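Local atomic coordinates of glutathione S-transferase (Bombyx mori, PDB entry 4E8H), a protein that binds glutathione and probably catalyses its transfer onto electrophilic substrates, working as a homodimer. Residues P6-Y11 with T60-G65; P16-V21 with H56-M61; A97-R102 with T159-T164; L107-L112 with D137-W142. All coordinates share one frame; numbering follows the deposited sequence.

Contact 1 (P6-Y11 with T60-G65); sequences PIKLYY and TMDDNG
Ile7 and Met61 meet on the side of the sheet facing helix 71-82, with Ile7 CG2 lying only 3.4 Å from Met61 CG, a tight fit for two carbons. The Met61 chain leaves with CG anti to the backbone N (chi1 -179°) and stays extended at chi2, leaving SD near Ile7 CG2. The other branch of Ile7 slants across Asp63, CG1 reaching OD1 at 3.6 Å; Asp63 OD2 turns elsewhere, to the hydroxyls of Tyr77 and Tyr82 and to a salt bridge with Arg94 of the second subunit. Beside Met61, Leu9 lays CD1 4.3 Å from Met61 CB. On the other face Lys8, Tyr10, Thr60 and Asp62 stand together. Lys8 CB and Asp62 CB are 4.0 Å apart, and the Tyr10 ring has Thr60 O in plane at its edge, 3.4 Å from CD2. Lys8 and Asp62 exchange two nearly straight backbone bonds, and Tyr10 N reaches Thr60 O at 2.9 Å. Past the strand, Asp62 OD1 accepts from Gly65 N at 2.7 Å, an Asx motif at the turn, while a water joins Pro6 O, Asp62 O and Asn64 N. This is the antiparallel pairing of two central strands in the thioredoxin-like domain of glutathione transferases.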
loop_
_atom_site.group_PDB
_atom_site.type_symbol
_atom_site.label_atom_id
_atom_site.label_comp_id
_atom_site.label_asym_id
_atom_site.label_seq_id
_atom_site.Cartn_x
_atom_site.Cartn_y
_atom_site.Cartn_z
ATOM N N PRO B 6 22.378 9.485 -13.486
ATOM C CA PRO B 6 20.918 9.525 -13.565
ATOM C C PRO B 6 20.258 8.200 -13.202
ATOM O O PRO B 6 20.716 7.134 -13.625
ATOM C CB PRO B 6 20.663 9.861 -15.033
ATOM C CG PRO B 6 21.839 10.672 -15.422
ATOM C CD PRO B 6 23.001 10.067 -14.690
ATOM N N ILE B 7 19.198 8.282 -12.403
ATOM C CA ILE B 7 18.406 7.118 -12.035
ATOM C C ILE B 7 17.662 6.619 -13.270
ATOM O O ILE B 7 17.175 7.417 -14.075
ATOM C CB ILE B 7 17.419 7.451 -10.887
ATOM C CG1 ILE B 7 18.193 7.835 -9.618
ATOM C CG2 ILE B 7 16.489 6.280 -10.612
ATOM C CD1 ILE B 7 17.351 8.493 -8.531
ATOM N N LYS B 8 17.606 5.301 -13.426
ATOM C CA LYS B 8 16.905 4.691 -14.548
ATOM C C LYS B 8 15.496 4.289 -14.142
ATOM O O LYS B 8 15.274 3.811 -13.026
ATOM C CB LYS B 8 17.679 3.483 -15.083
ATOM C CG LYS B 8 18.949 3.855 -15.840
ATOM C CD LYS B 8 19.761 2.631 -16.239
ATOM C CE LYS B 8 21.137 3.043 -16.750
ATOM N NZ LYS B 8 21.985 1.871 -17.106
ATOM N N LEU B 9 14.546 4.497 -15.047
ATOM C CA LEU B 9 13.174 4.065 -14.822
ATOM C C LEU B 9 12.655 3.268 -16.010
ATOM O O LEU B 9 12.546 3.793 -17.121
ATOM C CB LEU B 9 12.251 5.258 -14.534
ATOM C CG LEU B 9 10.867 4.891 -13.983
ATOM C CD1 LEU B 9 10.946 4.526 -12.501
ATOM C CD2 LEU B 9 9.868 6.017 -14.209
ATOM N N TYR B 10 12.353 1.997 -15.768
ATOM C CA TYR B 10 11.699 1.152 -16.762
ATOM C C TYR B 10 10.205 1.446 -16.688
ATOM O O TYR B 10 9.598 1.321 -15.624
ATOM C CB TYR B 10 12.019 -0.327 -16.509
ATOM C CG TYR B 10 13.496 -0.636 -16.652
ATOM C CD1 TYR B 10 14.018 -1.110 -17.856
ATOM C CD2 TYR B 10 14.379 -0.425 -15.591
ATOM C CE1 TYR B 10 15.377 -1.380 -17.994
ATOM C CE2 TYR B 10 15.738 -0.688 -15.721
ATOM C CZ TYR B 10 16.229 -1.167 -16.923
ATOM O OH TYR B 10 17.574 -1.429 -17.048
ATOM N N TYR B 11 9.621 1.861 -17.811
ATOM C CA TYR B 11 8.303 2.496 -17.799
ATOM C C TYR B 11 7.557 2.387 -19.134
ATOM O O TYR B 11 8.096 1.882 -20.122
ATOM C CB TYR B 11 8.475 3.987 -17.451
ATOM C CG TYR B 11 8.677 4.874 -18.669
ATOM C CD1 TYR B 11 7.804 5.930 -18.937
ATOM C CD2 TYR B 11 9.721 4.638 -19.570
ATOM C CE1 TYR B 11 7.975 6.738 -20.066
ATOM C CE2 TYR B 11 9.894 5.433 -20.702
ATOM C CZ TYR B 11 9.021 6.484 -20.941
ATOM O OH TYR B 11 9.195 7.278 -22.054
ATOM N N THR B 60 9.945 0.052 -12.704
ATOM C CA THR B 60 11.060 -0.484 -11.940
ATOM C C THR B 60 12.183 0.546 -11.993
ATOM O O THR B 60 12.561 1.021 -13.069
ATOM C CB THR B 60 11.512 -1.873 -12.460
ATOM O OG1 THR B 60 10.441 -2.813 -12.298
ATOM C CG2 THR B 60 12.727 -2.382 -11.692
ATOM N N MET B 61 12.685 0.909 -10.819
ATOM C CA MET B 61 13.747 1.893 -10.696
ATOM C C MET B 61 15.104 1.213 -10.536
ATOM O O MET B 61 15.230 0.230 -9.803
ATOM C CB MET B 61 13.473 2.802 -9.497
ATOM C CG MET B 61 14.517 3.880 -9.280
ATOM S SD MET B 61 14.627 4.420 -7.567
ATOM C CE MET B 61 15.519 3.045 -6.834
ATOM N N ASP B 62 16.109 1.744 -11.233
ATOM C CA ASP B 62 17.507 1.369 -11.016
ATOM C C ASP B 62 18.324 2.617 -10.672
ATOM O O ASP B 62 18.759 3.358 -11.563
ATOM C CB ASP B 62 18.086 0.637 -12.239
ATOM C CG ASP B 62 19.583 0.320 -12.102
ATOM O OD1 ASP B 62 20.193 0.589 -11.042
ATOM O OD2 ASP B 62 20.155 -0.204 -13.077
ATOM N N ASP B 63 18.508 2.846 -9.374
ATOM C CA ASP B 63 19.379 3.905 -8.880
ATOM C C ASP B 63 20.779 3.331 -8.726
ATOM O O ASP B 63 21.142 2.813 -7.662
ATOM C CB ASP B 63 18.856 4.481 -7.551
ATOM C CG ASP B 63 19.799 5.514 -6.926
ATOM O OD1 ASP B 63 20.674 6.064 -7.628
ATOM O OD2 ASP B 63 19.655 5.779 -5.715
ATOM N N ASN B 64 21.542 3.389 -9.814
ATOM C CA ASN B 64 22.963 3.072 -9.788
ATOM C C ASN B 64 23.266 1.700 -9.167
ATOM O O ASN B 64 24.194 1.554 -8.370
ATOM C CB ASN B 64 23.719 4.202 -9.075
ATOM C CG ASN B 64 23.568 5.542 -9.785
ATOM O OD1 ASN B 64 24.482 5.984 -10.471
ATOM N ND2 ASN B 64 22.412 6.185 -9.632
ATOM N N GLY B 65 22.467 0.703 -9.540
ATOM C CA GLY B 65 22.622 -0.653 -9.015
ATOM C C GLY B 65 21.565 -1.062 -8.002
ATOM O O GLY B 65 21.315 -2.255 -7.811
HETATM O O HOH W 1 21.332 4.506 -12.664
#

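Contact 2 (P16-V21 with H56-M61); sequences PPCRAV and HTIPTM. With GSH (glutathione), chain F.
The cis-proline loop of the thioredoxin-like fold meets the start of helix 16-27 here, in the wall of the glutathione pocket. Pro59, preceded by a cis peptide bond, is the hub. Its CD sits 3.5 Å from Pro17 CB, the two rings crossing at about a right angle, and its CG touches Val21 CG2. Cys18 SG lies over the flat of the Pro59 ring, 3.7 Å from both N and CB, and also packs against Ile58 CD1, its first torsion setting SG anti to the carbonyl carbon (chi1 -65°). An alanine in place of Pro59 would probably open a gap beside Pro17 and Val21 and weaken the preference for the cis bond that positions the Ile58 carbonyl. Ile58 grips glutathione from both its polar atoms: Ile58 N donates to GSH O2 at 2.8 Å, and Ile58 O accepts from GSH N2 at 2.9 Å, a pairing like that of two antiparallel strands. Ser71 and Glu70 bind the ligand as well. Within the loop, Thr60 OG1 donates to Thr57 O at 2.7 Å. At the far end of the tripeptide, His56 presents its ring edge, ND1 donating in plane to GSH O32 at 3.0 Å with a bent N-H...O angle of 138°.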
loop_
_atom_site.group_PDB
_atom_site.type_symbol
_atom_site.label_atom_id
_atom_site.label_comp_id
_atom_site.label_asym_id
_atom_site.label_seq_id
_atom_site.Cartn_x
_atom_site.Cartn_y
_atom_site.Cartn_z
ATOM N N PRO B 16 -0.252 4.539 -15.146
ATOM C CA PRO B 16 -0.486 5.381 -13.963
ATOM C C PRO B 16 0.633 5.369 -12.900
ATOM O O PRO B 16 1.069 6.448 -12.490
ATOM C CB PRO B 16 -1.812 4.850 -13.403
ATOM C CG PRO B 16 -2.515 4.297 -14.593
ATOM C CD PRO B 16 -1.437 3.720 -15.473
ATOM N N PRO B 17 1.100 4.175 -12.457
ATOM C CA PRO B 17 2.199 4.188 -11.485
ATOM C C PRO B 17 3.495 4.828 -12.002
ATOM O O PRO B 17 4.173 5.515 -11.235
ATOM C CB PRO B 17 2.409 2.700 -11.162
ATOM C CG PRO B 17 1.781 1.963 -12.284
ATOM C CD PRO B 17 0.616 2.801 -12.691
ATOM N N CYS B 18 3.831 4.615 -13.276
ATOM C CA CYS B 18 4.998 5.271 -13.877
ATOM C C CYS B 18 4.872 6.795 -13.822
ATOM O O CYS B 18 5.832 7.491 -13.492
ATOM C CB CYS B 18 5.214 4.798 -15.319
ATOM S SG CYS B 18 5.645 3.042 -15.468
ATOM N N ARG B 19 3.674 7.294 -14.123
ATOM C CA ARG B 19 3.397 8.730 -14.134
ATOM C C ARG B 19 3.530 9.390 -12.757
ATOM O O ARG B 19 4.011 10.518 -12.658
ATOM C CB ARG B 19 2.019 8.995 -14.742
ATOM C CG ARG B 19 1.984 8.829 -16.261
ATOM C CD ARG B 19 0.607 8.418 -16.763
ATOM N NE ARG B 19 -0.453 9.306 -16.293
ATOM C CZ ARG B 19 -1.754 9.070 -16.439
ATOM N NH1 ARG B 19 -2.173 7.966 -17.047
ATOM N NH2 ARG B 19 -2.641 9.937 -15.974
ATOM N N ALA B 20 3.111 8.686 -11.705
ATOM C CA ALA B 20 3.281 9.169 -10.332
ATOM C C ALA B 20 4.762 9.316 -9.979
ATOM O O ALA B 20 5.165 10.310 -9.370
ATOM C CB ALA B 20 2.578 8.243 -9.344
ATOM N N VAL B 21 5.565 8.327 -10.371
ATOM C CA VAL B 21 7.009 8.365 -10.139
ATOM C C VAL B 21 7.664 9.520 -10.906
ATOM O O VAL B 21 8.459 10.271 -10.336
ATOM C CB VAL B 21 7.701 7.021 -10.503
ATOM C CG1 VAL B 21 9.221 7.148 -10.415
ATOM C CG2 VAL B 21 7.215 5.902 -9.592
ATOM N N HIS B 56 8.285 -8.760 -12.466
ATOM C CA HIS B 56 8.153 -8.248 -13.842
ATOM C C HIS B 56 7.071 -7.171 -14.001
ATOM O O HIS B 56 6.148 -7.300 -14.811
ATOM C CB HIS B 56 7.972 -9.395 -14.854
ATOM C CG HIS B 56 6.860 -10.339 -14.517
ATOM N ND1 HIS B 56 5.541 -10.070 -14.806
ATOM C CD2 HIS B 56 6.873 -11.551 -13.911
ATOM C CE1 HIS B 56 4.788 -11.073 -14.393
ATOM N NE2 HIS B 56 5.571 -11.986 -13.847
ATOM N N THR B 57 7.201 -6.114 -13.206
ATOM C CA THR B 57 6.298 -4.973 -13.271
ATOM C C THR B 57 7.028 -3.725 -13.745
ATOM O O THR B 57 8.258 -3.638 -13.670
ATOM C CB THR B 57 5.680 -4.646 -11.890
ATOM O OG1 THR B 57 6.726 -4.528 -10.913
ATOM C CG2 THR B 57 4.692 -5.727 -11.456
ATOM N N ILE B 58 6.252 -2.771 -14.247
ATOM C CA ILE B 58 6.698 -1.393 -14.399
ATOM C C ILE B 58 5.807 -0.515 -13.506
ATOM O O ILE B 58 4.617 -0.803 -13.353
ATOM C CB ILE B 58 6.668 -0.913 -15.877
ATOM C CG1 ILE B 58 5.279 -1.110 -16.498
ATOM C CG2 ILE B 58 7.745 -1.631 -16.694
ATOM C CD1 ILE B 58 5.028 -0.283 -17.750
ATOM N N PRO B 59 6.372 0.548 -12.903
ATOM C CA PRO B 59 7.751 1.020 -13.004
ATOM C C PRO B 59 8.729 0.183 -12.187
ATOM O O PRO B 59 8.373 -0.342 -11.130
ATOM C CB PRO B 59 7.674 2.435 -12.425
ATOM C CG PRO B 59 6.574 2.370 -11.436
ATOM C CD PRO B 59 5.570 1.401 -12.005
ATOM N N THR B 60 9.945 0.052 -12.704
ATOM C CA THR B 60 11.060 -0.484 -11.940
ATOM C C THR B 60 12.183 0.546 -11.993
ATOM O O THR B 60 12.561 1.021 -13.069
ATOM C CB THR B 60 11.512 -1.873 -12.460
ATOM O OG1 THR B 60 10.441 -2.813 -12.298
ATOM C CG2 THR B 60 12.727 -2.382 -11.692
ATOM N N MET B 61 12.685 0.909 -10.819
ATOM C CA MET B 61 13.747 1.893 -10.696
ATOM C C MET B 61 15.104 1.213 -10.536
ATOM O O MET B 61 15.230 0.230 -9.803
ATOM C CB MET B 61 13.473 2.802 -9.497
ATOM C CG MET B 61 14.517 3.880 -9.280
ATOM S SD MET B 61 14.627 4.420 -7.567
ATOM C CE MET B 61 15.519 3.045 -6.834
HETATM N N1 GSH F . 1.299 -1.624 -7.550
HETATM C CA1 GSH F . 2.249 -1.462 -8.636
HETATM C C1 GSH F . 2.884 -0.103 -8.538
HETATM O O11 GSH F . 2.309 0.821 -7.922
HETATM O O12 GSH F . 3.996 0.119 -9.065
HETATM C CB1 GSH F . 1.534 -1.612 -9.977
HETATM C CG1 GSH F . 2.497 -2.079 -11.067
HETATM C CD1 GSH F . 1.753 -2.700 -12.231
HETATM O OE1 GSH F . 0.703 -3.615 -12.005
HETATM N N2 GSH F . 2.141 -2.344 -13.455
HETATM C CA2 GSH F . 1.575 -2.951 -14.648
HETATM C C2 GSH F . 2.439 -4.078 -15.126
HETATM O O2 GSH F . 3.830 -4.001 -14.917
HETATM C CB2 GSH F . 1.450 -1.902 -15.747
HETATM S SG2 GSH F . 0.283 -0.582 -15.331
HETATM N N3 GSH F . 1.845 -5.109 -15.731
HETATM C CA3 GSH F . 2.597 -6.175 -16.377
HETATM C C3 GSH F . 2.902 -7.322 -15.438
HETATM O O31 GSH F . 2.740 -7.194 -14.205
HETATM O O32 GSH F . 3.322 -8.417 -15.880
#

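Contact 3 (A97-R102 with T159-T164)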
loop_
_atom_site.group_PDB
_atom_site.type_symbol
_atom_site.label_atom_id
_atom_site.label_comp_id
_atom_site.label_asym_id
_atom_site.label_seq_id
_atom_site.Cartn_x
_atom_site.Cartn_y
_atom_site.Cartn_z
ATOM N N ALA B 97 2.821 9.537 9.138
ATOM C CA ALA B 97 1.769 8.526 9.297
ATOM C C ALA B 97 0.517 8.819 8.470
ATOM O O ALA B 97 -0.050 7.911 7.858
ATOM C CB ALA B 97 1.406 8.357 10.766
ATOM N N ILE B 98 0.090 10.083 8.464
ATOM C CA ILE B 98 -1.063 10.516 7.668
ATOM C C ILE B 98 -0.801 10.287 6.176
ATOM O O ILE B 98 -1.659 9.755 5.466
ATOM C CB ILE B 98 -1.438 12.001 7.946
ATOM C CG1 ILE B 98 -1.790 12.197 9.428
ATOM C CG2 ILE B 98 -2.604 12.445 7.059
ATOM C CD1 ILE B 98 -1.880 13.657 9.871
ATOM N N ILE B 99 0.389 10.671 5.718
ATOM C CA ILE B 99 0.795 10.437 4.332
ATOM C C ILE B 99 0.769 8.943 4.021
ATOM O O ILE B 99 0.258 8.537 2.975
ATOM C CB ILE B 99 2.190 11.030 4.025
ATOM C CG1 ILE B 99 2.171 12.548 4.208
ATOM C CG2 ILE B 99 2.626 10.691 2.595
ATOM C CD1 ILE B 99 3.534 13.156 4.390
ATOM N N ASP B 100 1.295 8.128 4.936
ATOM C CA ASP B 100 1.320 6.680 4.735
ATOM C C ASP B 100 -0.072 6.071 4.623
ATOM O O ASP B 100 -0.286 5.175 3.803
ATOM C CB ASP B 100 2.155 5.977 5.811
ATOM C CG ASP B 100 3.649 6.161 5.595
ATOM O OD1 ASP B 100 4.071 6.392 4.439
ATOM O OD2 ASP B 100 4.407 6.080 6.586
ATOM N N GLN B 101 -1.013 6.565 5.427
ATOM C CA GLN B 101 -2.405 6.124 5.327
ATOM C C GLN B 101 -3.016 6.498 3.973
ATOM O O GLN B 101 -3.732 5.691 3.374
ATOM C CB GLN B 101 -3.250 6.665 6.489
ATOM C CG GLN B 101 -4.741 6.312 6.412
ATOM C CD GLN B 101 -5.547 7.330 5.620
ATOM O OE1 GLN B 101 -5.373 8.537 5.784
ATOM N NE2 GLN B 101 -6.440 6.845 4.761
ATOM N N ARG B 102 -2.734 7.712 3.499
ATOM C CA ARG B 102 -3.245 8.168 2.205
ATOM C C ARG B 102 -2.659 7.344 1.054
ATOM O O ARG B 102 -3.362 7.042 0.088
ATOM C CB ARG B 102 -2.992 9.667 1.992
ATOM C CG ARG B 102 -3.591 10.596 3.062
ATOM C CD ARG B 102 -5.122 10.566 3.098
ATOM N NE ARG B 102 -5.668 11.764 3.735
ATOM C CZ ARG B 102 -6.398 11.787 4.848
ATOM N NH1 ARG B 102 -6.715 10.665 5.482
ATOM N NH2 ARG B 102 -6.831 12.949 5.320
ATOM N N THR B 159 2.136 16.586 -0.870
ATOM C CA THR B 159 3.003 15.444 -0.569
ATOM C C THR B 159 2.979 14.426 -1.713
ATOM O O THR B 159 2.253 14.609 -2.695
ATOM C CB THR B 159 2.607 14.752 0.766
ATOM O OG1 THR B 159 1.266 14.254 0.680
ATOM C CG2 THR B 159 2.719 15.722 1.941
ATOM N N VAL B 160 3.775 13.364 -1.587
ATOM C CA VAL B 160 3.758 12.267 -2.564
ATOM C C VAL B 160 2.361 11.654 -2.700
ATOM O O VAL B 160 2.004 11.143 -3.765
ATOM C CB VAL B 160 4.805 11.160 -2.248
ATOM C CG1 VAL B 160 6.221 11.684 -2.456
ATOM C CG2 VAL B 160 4.629 10.609 -0.828
ATOM N N ALA B 161 1.578 11.724 -1.622
ATOM C CA ALA B 161 0.204 11.232 -1.622
ATOM C C ALA B 161 -0.680 11.978 -2.628
ATOM O O ALA B 161 -1.443 11.345 -3.358
ATOM C CB ALA B 161 -0.388 11.287 -0.223
ATOM N N ASP B 162 -0.564 13.308 -2.675
ATOM C CA ASP B 162 -1.271 14.120 -3.679
ATOM C C ASP B 162 -0.861 13.756 -5.101
ATOM O O ASP B 162 -1.703 13.703 -5.997
ATOM C CB ASP B 162 -1.011 15.613 -3.470
ATOM C CG ASP B 162 -1.468 16.102 -2.119
ATOM O OD1 ASP B 162 -2.681 16.345 -1.948
ATOM O OD2 ASP B 162 -0.609 16.250 -1.228
ATOM N N ILE B 163 0.434 13.516 -5.297
ATOM C CA ILE B 163 0.983 13.229 -6.622
ATOM C C ILE B 163 0.443 11.913 -7.205
ATOM O O ILE B 163 0.049 11.875 -8.372
ATOM C CB ILE B 163 2.545 13.285 -6.635
ATOM C CG1 ILE B 163 3.033 14.678 -6.199
ATOM C CG2 ILE B 163 3.097 12.918 -8.019
ATOM C CD1 ILE B 163 4.557 14.841 -6.141
ATOM N N THR B 164 0.400 10.847 -6.405
ATOM C CA THR B 164 -0.113 9.560 -6.903
ATOM C C THR B 164 -1.640 9.536 -7.063
ATOM O O THR B 164 -2.158 8.966 -8.028
ATOM C CB THR B 164 0.396 8.337 -6.083
ATOM O OG1 THR B 164 -0.188 7.133 -6.601
ATOM C CG2 THR B 164 0.058 8.473 -4.602
#
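This is a buried apolar helix-helix contact inside the all-helical C-terminal domain, where the long helix 93-124 runs alongside the first turn of helix 160-174. The two short segments point nearly the same way, their axes 17° apart and 9.4 Å from each other at closest approach. Ile99 carries most of the contact. Its long branch and the methyl of Thr159 reach toward each other tip to tip, CD1 to CG2 at 3.6 Å. The short branch, CG2, lies anti to the backbone N and is directed at Val160 CG2, 4.0 Å away, crossing that side chain at about a right angle while also touching Ala161 CB. One turn on, Arg102 adds only its root, CB packing 3.8 Å from Ala161 CB; its charged end leads off to Val153 O and to a cation-pi contact with Phe146. Cutting Ile99 back to an alanine is likely to leave the methyls of Thr159 and Val160 without their apolar mate and open a gap between the helices. Thr159 does double duty: while CG2 faces Ile99, OG1 serves as N-cap, accepting weakly from Ala161 N. In return Asp162 OD2 uses its anti lone pair to accept from Thr159 N at 2.8 Å. The pair makes a capping box, the N-capping motif known from this helix in many glutathione transferases. Around the contact, Val160 rests on Val79 of helix 71-82 and Thr24 of helix 16-27, while Ala97, Ile98 and Gln101 pack on Tyr77, Phe66 and Trp69 of the second subunit.

Contact 4 (L107-L112 with D137-W142)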
loop_
_atom_site.group_PDB
_atom_site.type_symbol
_atom_site.label_atom_id
_atom_site.label_comp_id
_atom_site.label_asym_id
_atom_site.label_seq_id
_atom_site.Cartn_x
_atom_site.Cartn_y
_atom_site.Cartn_z
ATOM N N LEU B 107 -3.417 2.916 -2.879
ATOM C CA LEU B 107 -3.154 1.575 -3.399
ATOM C C LEU B 107 -4.311 0.600 -3.156
ATOM O O LEU B 107 -4.802 -0.035 -4.093
ATOM C CB LEU B 107 -1.845 1.002 -2.831
ATOM C CG LEU B 107 -1.482 -0.446 -3.198
ATOM C CD1 LEU B 107 -1.489 -0.684 -4.712
ATOM C CD2 LEU B 107 -0.130 -0.830 -2.610
ATOM N N GLY B 108 -4.736 0.485 -1.902
ATOM C CA GLY B 108 -5.696 -0.545 -1.515
ATOM C C GLY B 108 -7.161 -0.210 -1.723
ATOM O O GLY B 108 -8.011 -1.096 -1.649
ATOM N N THR B 109 -7.462 1.061 -1.982
ATOM C CA THR B 109 -8.850 1.504 -2.110
ATOM C C THR B 109 -9.124 2.214 -3.439
ATOM O O THR B 109 -9.801 1.660 -4.307
ATOM C CB THR B 109 -9.281 2.386 -0.906
ATOM O OG1 THR B 109 -9.059 1.667 0.314
ATOM C CG2 THR B 109 -10.757 2.767 -1.001
ATOM N N LEU B 110 -8.591 3.427 -3.596
ATOM C CA LEU B 110 -8.902 4.270 -4.755
ATOM C C LEU B 110 -8.442 3.672 -6.081
ATOM O O LEU B 110 -9.251 3.494 -6.995
ATOM C CB LEU B 110 -8.333 5.687 -4.588
ATOM C CG LEU B 110 -8.759 6.720 -5.642
ATOM C CD1 LEU B 110 -10.219 7.131 -5.461
ATOM C CD2 LEU B 110 -7.857 7.945 -5.609
ATOM N N TYR B 111 -7.149 3.373 -6.184
ATOM C CA TYR B 111 -6.594 2.859 -7.431
ATOM C C TYR B 111 -7.166 1.493 -7.801
ATOM O O TYR B 111 -7.446 1.232 -8.972
ATOM C CB TYR B 111 -5.066 2.806 -7.388
ATOM C CG TYR B 111 -4.464 2.492 -8.733
ATOM C CD1 TYR B 111 -4.518 3.421 -9.772
ATOM C CD2 TYR B 111 -3.858 1.261 -8.979
ATOM C CE1 TYR B 111 -3.980 3.137 -11.017
ATOM C CE2 TYR B 111 -3.310 0.968 -10.222
ATOM C CZ TYR B 111 -3.377 1.910 -11.236
ATOM O OH TYR B 111 -2.843 1.633 -12.471
ATOM N N LEU B 112 -7.337 0.632 -6.800
ATOM C CA LEU B 112 -7.916 -0.693 -7.006
ATOM C C LEU B 112 -9.336 -0.617 -7.568
ATOM O O LEU B 112 -9.666 -1.318 -8.528
ATOM C CB LEU B 112 -7.897 -1.501 -5.703
ATOM C CG LEU B 112 -8.617 -2.856 -5.678
ATOM C CD1 LEU B 112 -8.007 -3.847 -6.670
ATOM C CD2 LEU B 112 -8.610 -3.431 -4.270
ATOM N N ASP B 137 -17.185 5.282 -6.685
ATOM C CA ASP B 137 -17.864 6.503 -6.241
ATOM C C ASP B 137 -17.819 6.668 -4.722
ATOM O O ASP B 137 -17.674 7.785 -4.217
ATOM C CB ASP B 137 -19.326 6.505 -6.708
ATOM C CG ASP B 137 -19.471 6.436 -8.224
ATOM O OD1 ASP B 137 -18.517 6.787 -8.950
ATOM O OD2 ASP B 137 -20.556 6.027 -8.689
ATOM N N GLU B 138 -17.954 5.550 -4.007
ATOM C CA GLU B 138 -17.857 5.522 -2.547
ATOM C C GLU B 138 -16.485 6.011 -2.083
ATOM O O GLU B 138 -16.384 6.763 -1.112
ATOM C CB GLU B 138 -18.130 4.106 -2.016
ATOM C CG GLU B 138 -18.200 3.998 -0.488
ATOM C CD GLU B 138 -18.272 2.561 0.020
ATOM O OE1 GLU B 138 -17.648 1.665 -0.590
ATOM O OE2 GLU B 138 -18.946 2.333 1.046
ATOM N N ALA B 139 -15.440 5.583 -2.793
ATOM C CA ALA B 139 -14.065 5.995 -2.506
ATOM C C ALA B 139 -13.824 7.475 -2.810
ATOM O O ALA B 139 -13.065 8.138 -2.100
ATOM C CB ALA B 139 -13.078 5.123 -3.272
ATOM N N LEU B 140 -14.467 7.984 -3.862
ATOM C CA LEU B 140 -14.410 9.413 -4.182
ATOM C C LEU B 140 -15.061 10.266 -3.089
ATOM O O LEU B 140 -14.585 11.360 -2.792
ATOM C CB LEU B 140 -15.042 9.717 -5.548
ATOM C CG LEU B 140 -14.265 9.401 -6.838
ATOM C CD1 LEU B 140 -15.048 9.888 -8.051
ATOM C CD2 LEU B 140 -12.861 10.014 -6.842
ATOM N N GLY B 141 -16.142 9.758 -2.496
ATOM C CA GLY B 141 -16.790 10.413 -1.356
ATOM C C GLY B 141 -15.864 10.499 -0.155
ATOM O O GLY B 141 -15.790 11.538 0.507
ATOM N N TRP B 142 -15.156 9.401 0.118
ATOM C CA TRP B 142 -14.134 9.374 1.164
ATOM C C TRP B 142 -12.996 10.365 0.899
ATOM O O TRP B 142 -12.600 11.105 1.803
ATOM C CB TRP B 142 -13.566 7.964 1.349
ATOM C CG TRP B 142 -14.538 6.953 1.901
ATOM C CD1 TRP B 142 -15.596 7.192 2.735
ATOM C CD2 TRP B 142 -14.512 5.535 1.685
ATOM N NE1 TRP B 142 -16.240 6.015 3.032
ATOM C CE2 TRP B 142 -15.594 4.983 2.405
ATOM C CE3 TRP B 142 -13.683 4.679 0.945
ATOM C CZ2 TRP B 142 -15.871 3.609 2.409
ATOM C CZ3 TRP B 142 -13.958 3.314 0.950
ATOM C CH2 TRP B 142 -15.044 2.794 1.677
#
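The Trp142 ring receives Thr109 at its edge: the methyl CG2 lies in the ring plane, 3.8 Å from CZ3 and 4.0 Å from CE3, the two side chains crossing at about a right angle. One face of the indole is laid over its own helix, with Glu138 O 3.5 Å above the plane and Ala139 N a little farther, both offset toward the rim. Thr109 offers the methyl because CG2 stands anti to the backbone N, which leaves OG1 anti to the carbonyl carbon (chi1 -56°) and making a weak hydrogen bond to Gln55 of the second subunit. Trp142 likewise packs on Pro54 of that subunit. These are two helices of the C-terminal helical domain of the glutathione transferase fold, their segments running at 119° to each other, and helix 93-124 widens into a pi-type turn at 107-111, just where Thr109 sits. Near the crossing Ala139 is small enough to let the backbones close in, the Leu110 and Ala139 CA atoms lying 5.9 Å apart. Its CB meets Thr109 CG2 at 4.0 Å and Leu110 CD1 at 4.1 Å. That same Leu110 methyl slants against Leu140 CD2, while Ile165 and Thr168 of helix 160-174 also pack on Leu110.

Overall arrangement
Contacts 1 and 2 belong to the thioredoxin-like domain and share Thr60 and Met61; contacts 3 and 4 belong to the helical domain and share helix 93-124. Contact 1 is partly buried and held chiefly by backbone hydrogen bonds, whereas the other three are buried and join their segments through apolar side chains alone. Only contact 2 touches glutathione directly, through the backbone of Ile58 and the ring of His56. It also bridges the domains: Ala20 packs on Ile163 and Thr164 of contact 3, and Pro16 and Pro17 meet the Tyr111 hydroxyl of contact 4. Contacts 3 and 4, centres about 14 Å apart, reach the second subunit mainly by packing, contact 1 by the salt bridge of Asp63.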